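Local coordinates for protein aminotransferase, class I (Staphylococcus aureus, PDB 2O1B) that probably transfers amino groups between aspartate or related amino acids and 2-oxo acids, using pyridoxal-5'-phosphate as cofactor, at residues D134-Y146 and K181-T194. Sequence-based numbering, arbitrary orientation.
Sequences DYVLLPDPGYTDY and KTKLIYLTYPNNPT. With PLP (pyridoxal-5'-phosphate), chain B.
Thr188 OG1 lies 2.8 Å from Tyr146 OH, reached at the edge of the tyrosine ring and in its plane, and a water 2.7 Å from the same OG1 accepts a hydrogen bond from Tyr143 N. Asp220 also binds Tyr146 OH, so the phenol is held at its end while one of its faces is covered by Tyr186. Those two rings form an offset stack, centroids 4.4 Å apart and planes at 25°, with Tyr186 CD2 over the centre of the Tyr146 ring and Tyr146 CB over the Tyr186 ring. Val136 CG1, anti to its own backbone N (chi1 179°), meets the edge of Tyr186, whose hydroxyl binds Leu122 O. Strands 135-140 and 182-187 run parallel: Lys183 N donates to Tyr135 O, Leu137 N to Leu184 O at 2.9 Å, and Tyr186 N to Leu137 O, nearly straight at 166°. A beta bulge shifts the register between Tyr135 and Val136. Where the two strands begin, Lys181 lies alongside Tyr135, its CB over the ring face, and Asp134, whose OD1 accepts a hydrogen bond from Asn131 N, makes a long salt bridge of 3.6 Å from OD2 to Lys183 NZ. Beyond the strands, Asn192 ND2 donates to PLP O3 at 3.0 Å, Asn192 OD1 is held by Arg379, and the Tyr143 ring lies over the pyridine, PLP C2 above the centre of the tyrosine ring. Neighbouring parallel strands whose C-terminal loops grasp the cofactor are characteristic of the large domain of fold-type I, PLP-dependent aminotransferases.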
loop_
_atom_site.group_PDB
_atom_site.type_symbol
_atom_site.label_atom_id
_atom_site.label_comp_id
_atom_site.label_asym_id
_atom_site.label_seq_id
_atom_site.Cartn_x
_atom_site.Cartn_y
_atom_site.Cartn_z
ATOM N N ASP A 134 13.053 11.180 17.459
ATOM C CA ASP A 134 11.842 11.445 18.231
ATOM C C ASP A 134 11.396 10.179 18.942
ATOM O O ASP A 134 11.432 9.099 18.365
ATOM C CB ASP A 134 10.705 11.949 17.322
ATOM C CG ASP A 134 10.824 13.437 16.989
ATOM O OD1 ASP A 134 9.929 13.935 16.277
ATOM O OD2 ASP A 134 11.791 14.110 17.430
ATOM N N TYR A 135 10.955 10.321 20.189
ATOM C CA TYR A 135 10.454 9.187 20.963
ATOM C C TYR A 135 9.007 8.899 20.637
ATOM O O TYR A 135 8.213 9.817 20.453
ATOM C CB TYR A 135 10.569 9.474 22.450
ATOM C CG TYR A 135 11.963 9.384 22.996
ATOM C CD1 TYR A 135 13.061 9.831 22.263
ATOM C CD2 TYR A 135 12.186 8.879 24.268
ATOM C CE1 TYR A 135 14.360 9.763 22.793
ATOM C CE2 TYR A 135 13.466 8.811 24.804
ATOM C CZ TYR A 135 14.543 9.246 24.065
ATOM O OH TYR A 135 15.804 9.157 24.607
ATOM N N VAL A 136 8.679 7.610 20.545
ATOM C CA VAL A 136 7.306 7.173 20.330
ATOM C C VAL A 136 6.967 6.143 21.411
ATOM O O VAL A 136 7.693 5.148 21.582
ATOM C CB VAL A 136 7.106 6.557 18.918
ATOM C CG1 VAL A 136 5.676 6.100 18.732
ATOM C CG2 VAL A 136 7.494 7.562 17.824
ATOM N N LEU A 137 5.875 6.392 22.136
ATOM C CA LEU A 137 5.401 5.472 23.176
ATOM C C LEU A 137 4.507 4.394 22.585
ATOM O O LEU A 137 3.547 4.707 21.892
ATOM C CB LEU A 137 4.660 6.232 24.275
ATOM C CG LEU A 137 5.598 6.997 25.208
ATOM C CD1 LEU A 137 4.825 7.975 26.066
ATOM C CD2 LEU A 137 6.343 6.000 26.088
ATOM N N LEU A 138 4.850 3.135 22.877
ATOM C CA LEU A 138 4.155 1.956 22.367
ATOM C C LEU A 138 3.580 1.085 23.503
ATOM O O LEU A 138 4.315 0.697 24.411
ATOM C CB LEU A 138 5.138 1.125 21.524
ATOM C CG LEU A 138 5.195 1.288 19.992
ATOM C CD1 LEU A 138 4.732 2.633 19.440
ATOM C CD2 LEU A 138 6.520 0.895 19.388
ATOM N N PRO A 139 2.271 0.752 23.444
ATOM C CA PRO A 139 1.660 -0.033 24.525
ATOM C C PRO A 139 2.356 -1.374 24.736
ATOM O O PRO A 139 2.595 -2.119 23.775
ATOM C CB PRO A 139 0.224 -0.270 24.030
ATOM C CG PRO A 139 -0.024 0.779 23.046
ATOM C CD PRO A 139 1.296 1.071 22.387
ATOM N N ASP A 140 2.696 -1.650 25.993
ATOM C CA ASP A 140 3.280 -2.926 26.406
ATOM C C ASP A 140 2.433 -3.483 27.551
ATOM O O ASP A 140 2.491 -2.950 28.657
ATOM C CB ASP A 140 4.720 -2.698 26.864
ATOM C CG ASP A 140 5.441 -3.991 27.232
ATOM O OD1 ASP A 140 4.806 -5.079 27.224
ATOM O OD2 ASP A 140 6.654 -3.905 27.529
ATOM N N PRO A 141 1.642 -4.552 27.297
ATOM C CA PRO A 141 1.555 -5.334 26.073
ATOM C C PRO A 141 0.651 -4.660 25.075
ATOM O O PRO A 141 -0.403 -4.157 25.438
ATOM C CB PRO A 141 0.914 -6.655 26.530
ATOM C CG PRO A 141 0.698 -6.529 28.019
ATOM C CD PRO A 141 0.717 -5.077 28.313
ATOM N N GLY A 142 1.064 -4.655 23.818
ATOM C CA GLY A 142 0.312 -3.965 22.793
ATOM C C GLY A 142 0.578 -4.568 21.437
ATOM O O GLY A 142 1.287 -5.561 21.318
ATOM N N TYR A 143 0.028 -3.936 20.408
ATOM C CA TYR A 143 0.043 -4.512 19.076
ATOM C C TYR A 143 1.437 -4.524 18.456
ATOM O O TYR A 143 2.262 -3.626 18.699
ATOM C CB TYR A 143 -0.966 -3.800 18.195
ATOM C CG TYR A 143 -1.307 -4.495 16.905
ATOM C CD1 TYR A 143 -1.860 -5.781 16.899
ATOM C CD2 TYR A 143 -1.146 -3.838 15.686
ATOM C CE1 TYR A 143 -2.194 -6.411 15.710
ATOM C CE2 TYR A 143 -1.472 -4.451 14.505
ATOM C CZ TYR A 143 -2.012 -5.733 14.521
ATOM O OH TYR A 143 -2.346 -6.336 13.332
ATOM N N THR A 144 1.675 -5.572 17.671
ATOM C CA THR A 144 3.000 -5.948 17.175
ATOM C C THR A 144 3.546 -5.036 16.070
ATOM O O THR A 144 4.754 -4.847 15.953
ATOM C CB THR A 144 2.967 -7.389 16.611
ATOM O OG1 THR A 144 1.830 -7.530 15.743
ATOM C CG2 THR A 144 2.860 -8.396 17.741
ATOM N N ASP A 145 2.652 -4.487 15.254
ATOM C CA ASP A 145 3.055 -3.835 14.003
ATOM C C ASP A 145 3.562 -2.384 14.096
ATOM O O ASP A 145 4.199 -1.889 13.166
ATOM C CB ASP A 145 1.932 -3.961 12.967
ATOM C CG ASP A 145 1.691 -5.397 12.550
ATOM O OD1 ASP A 145 2.496 -6.268 12.937
ATOM O OD2 ASP A 145 0.700 -5.671 11.840
ATOM N N TYR A 146 3.313 -1.717 15.222
ATOM C CA TYR A 146 3.685 -0.306 15.363
ATOM C C TYR A 146 5.192 -0.109 15.296
ATOM O O TYR A 146 5.658 0.845 14.695
ATOM C CB TYR A 146 3.178 0.299 16.674
ATOM C CG TYR A 146 1.711 0.085 16.964
ATOM C CD1 TYR A 146 0.768 0.020 15.925
ATOM C CD2 TYR A 146 1.264 -0.017 18.276
ATOM C CE1 TYR A 146 -0.603 -0.178 16.197
ATOM C CE2 TYR A 146 -0.087 -0.200 18.563
ATOM C CZ TYR A 146 -1.010 -0.288 17.525
ATOM O OH TYR A 146 -2.332 -0.466 17.830
ATOM N N LYS A 181 10.201 14.240 25.657
ATOM C CA LYS A 181 10.799 13.955 24.353
ATOM C C LYS A 181 9.843 13.236 23.404
ATOM O O LYS A 181 10.159 13.070 22.219
ATOM C CB LYS A 181 12.083 13.133 24.511
ATOM C CG LYS A 181 13.253 13.880 25.112
ATOM C CD LYS A 181 14.453 12.962 25.216
ATOM C CE LYS A 181 15.522 13.545 26.135
ATOM N NZ LYS A 181 16.598 12.546 26.387
ATOM N N THR A 182 8.685 12.815 23.912
ATOM C CA THR A 182 7.751 12.026 23.105
ATOM C C THR A 182 6.938 12.875 22.132
ATOM O O THR A 182 6.297 13.856 22.510
ATOM C CB THR A 182 6.826 11.137 23.975
ATOM O OG1 THR A 182 7.631 10.210 24.705
ATOM C CG2 THR A 182 5.857 10.338 23.105
ATOM N N LYS A 183 6.958 12.469 20.872
ATOM C CA LYS A 183 6.253 13.195 19.836
ATOM C C LYS A 183 5.030 12.434 19.335
ATOM O O LYS A 183 4.145 13.021 18.722
ATOM C CB LYS A 183 7.218 13.537 18.706
ATOM C CG LYS A 183 8.497 14.229 19.221
ATOM C CD LYS A 183 8.203 15.585 19.848
ATOM C CE LYS A 183 9.470 16.271 20.367
ATOM N NZ LYS A 183 10.288 16.860 19.272
ATOM N N LEU A 184 4.984 11.134 19.615
ATOM C CA LEU A 184 3.871 10.297 19.203
ATOM C C LEU A 184 3.605 9.185 20.216
ATOM O O LEU A 184 4.540 8.630 20.815
ATOM C CB LEU A 184 4.138 9.703 17.812
ATOM C CG LEU A 184 3.017 8.950 17.089
ATOM C CD1 LEU A 184 1.849 9.868 16.717
ATOM C CD2 LEU A 184 3.581 8.304 15.849
ATOM N N ILE A 185 2.320 8.880 20.396
ATOM C CA ILE A 185 1.853 7.822 21.284
ATOM C C ILE A 185 0.785 6.979 20.595
ATOM O O ILE A 185 -0.207 7.504 20.099
ATOM C CB ILE A 185 1.252 8.403 22.581
ATOM C CG1 ILE A 185 2.292 9.263 23.306
ATOM C CG2 ILE A 185 0.746 7.284 23.501
ATOM C CD1 ILE A 185 1.779 9.892 24.567
ATOM N N TYR A 186 0.989 5.667 20.567
ATOM C CA TYR A 186 -0.070 4.768 20.116
ATOM C C TYR A 186 -0.903 4.312 21.292
ATOM O O TYR A 186 -0.369 3.983 22.363
ATOM C CB TYR A 186 0.500 3.550 19.402
ATOM C CG TYR A 186 0.980 3.835 18.016
ATOM C CD1 TYR A 186 2.142 4.559 17.798
ATOM C CD2 TYR A 186 0.273 3.374 16.907
ATOM C CE1 TYR A 186 2.593 4.823 16.513
ATOM C CE2 TYR A 186 0.726 3.625 15.619
ATOM C CZ TYR A 186 1.882 4.350 15.430
ATOM O OH TYR A 186 2.337 4.602 14.147
ATOM N N LEU A 187 -2.216 4.300 21.087
ATOM C CA LEU A 187 -3.135 3.738 22.055
ATOM C C LEU A 187 -4.034 2.786 21.291
ATOM O O LEU A 187 -4.260 2.978 20.103
ATOM C CB LEU A 187 -3.951 4.838 22.747
ATOM C CG LEU A 187 -3.157 5.777 23.682
ATOM C CD1 LEU A 187 -4.031 6.865 24.262
ATOM C CD2 LEU A 187 -2.451 4.997 24.808
ATOM N N THR A 188 -4.521 1.759 21.975
ATOM C CA THR A 188 -5.314 0.702 21.352
ATOM C C THR A 188 -6.337 0.195 22.358
ATOM O O THR A 188 -5.982 -0.536 23.282
ATOM C CB THR A 188 -4.412 -0.498 20.943
ATOM O OG1 THR A 188 -3.150 -0.027 20.444
ATOM C CG2 THR A 188 -5.096 -1.366 19.902
ATOM N N TYR A 189 -7.591 0.609 22.182
ATOM C CA TYR A 189 -8.721 0.158 22.985
ATOM C C TYR A 189 -9.942 -0.081 22.093
ATOM O O TYR A 189 -10.436 0.843 21.449
ATOM C CB TYR A 189 -9.040 1.136 24.132
ATOM C CG TYR A 189 -7.868 1.254 25.076
ATOM C CD1 TYR A 189 -6.953 2.296 24.954
ATOM C CD2 TYR A 189 -7.631 0.272 26.043
ATOM C CE1 TYR A 189 -5.843 2.385 25.804
ATOM C CE2 TYR A 189 -6.530 0.336 26.876
ATOM C CZ TYR A 189 -5.644 1.395 26.759
ATOM O OH TYR A 189 -4.565 1.453 27.595
ATOM N N PRO A 190 -10.427 -1.324 22.048
ATOM C CA PRO A 190 -9.917 -2.496 22.768
ATOM C C PRO A 190 -8.474 -2.875 22.432
ATOM O O PRO A 190 -8.086 -2.860 21.252
ATOM C CB PRO A 190 -10.874 -3.610 22.332
ATOM C CG PRO A 190 -12.102 -2.910 21.912
ATOM C CD PRO A 190 -11.621 -1.659 21.249
ATOM N N ASN A 191 -7.688 -3.206 23.466
ATOM C CA ASN A 191 -6.273 -3.555 23.278
ATOM C C ASN A 191 -6.064 -4.954 22.693
ATOM O O ASN A 191 -6.709 -5.920 23.097
ATOM C CB ASN A 191 -5.478 -3.428 24.587
ATOM C CG ASN A 191 -3.955 -3.453 24.367
ATOM O OD1 ASN A 191 -3.197 -3.828 25.265
ATOM N ND2 ASN A 191 -3.508 -3.028 23.186
ATOM N N ASN A 192 -5.161 -5.035 21.728
ATOM C CA ASN A 192 -4.663 -6.302 21.243
ATOM C C ASN A 192 -3.240 -6.391 21.790
ATOM O O ASN A 192 -2.370 -5.649 21.331
ATOM C CB ASN A 192 -4.692 -6.309 19.714
ATOM C CG ASN A 192 -4.322 -7.670 19.106
ATOM O OD1 ASN A 192 -3.809 -8.560 19.783
ATOM N ND2 ASN A 192 -4.586 -7.824 17.802
ATOM N N PRO A 193 -2.960 -7.356 22.689
ATOM C CA PRO A 193 -3.659 -8.618 22.957
ATOM C C PRO A 193 -4.568 -8.759 24.198
ATOM O O PRO A 193 -5.206 -9.819 24.354
ATOM C CB PRO A 193 -2.487 -9.560 23.143
ATOM C CG PRO A 193 -1.476 -8.660 23.964
ATOM C CD PRO A 193 -1.742 -7.238 23.521
ATOM N N THR A 194 -4.619 -7.741 25.064
ATOM C CA THR A 194 -5.185 -7.904 26.417
ATOM C C THR A 194 -6.716 -7.794 26.488
ATOM O O THR A 194 -7.314 -8.209 27.478
ATOM C CB THR A 194 -4.583 -6.907 27.425
ATOM O OG1 THR A 194 -5.111 -5.602 27.162
ATOM C CG2 THR A 194 -3.054 -6.883 27.352
HETATM N N1 PLP B . -4.485 -2.931 14.749
HETATM C C2 PLP B . -4.972 -3.939 15.560
HETATM C C2A PLP B . -5.016 -3.730 17.049
HETATM C C3 PLP B . -5.442 -5.111 14.963
HETATM O O3 PLP B . -5.937 -6.134 15.720
HETATM C C4 PLP B . -5.407 -5.255 13.569
HETATM C C4A PLP B . -6.379 -6.215 12.949
HETATM C C5 PLP B . -4.896 -4.233 12.765
HETATM C C6 PLP B . -4.431 -3.065 13.370
HETATM C C5A PLP B . -4.819 -4.373 11.251
HETATM O O4P PLP B . -6.083 -4.256 10.626
HETATM P P PLP B . -6.207 -4.199 9.015
HETATM O O1P PLP B . -6.784 -5.513 8.514
HETATM O O2P PLP B . -4.824 -3.970 8.468
HETATM O O3P PLP B . -7.137 -3.068 8.682
HETATM O O HOH W 1 12.133 13.721 20.792
HETATM O O HOH W 2 -1.555 -1.975 21.529
#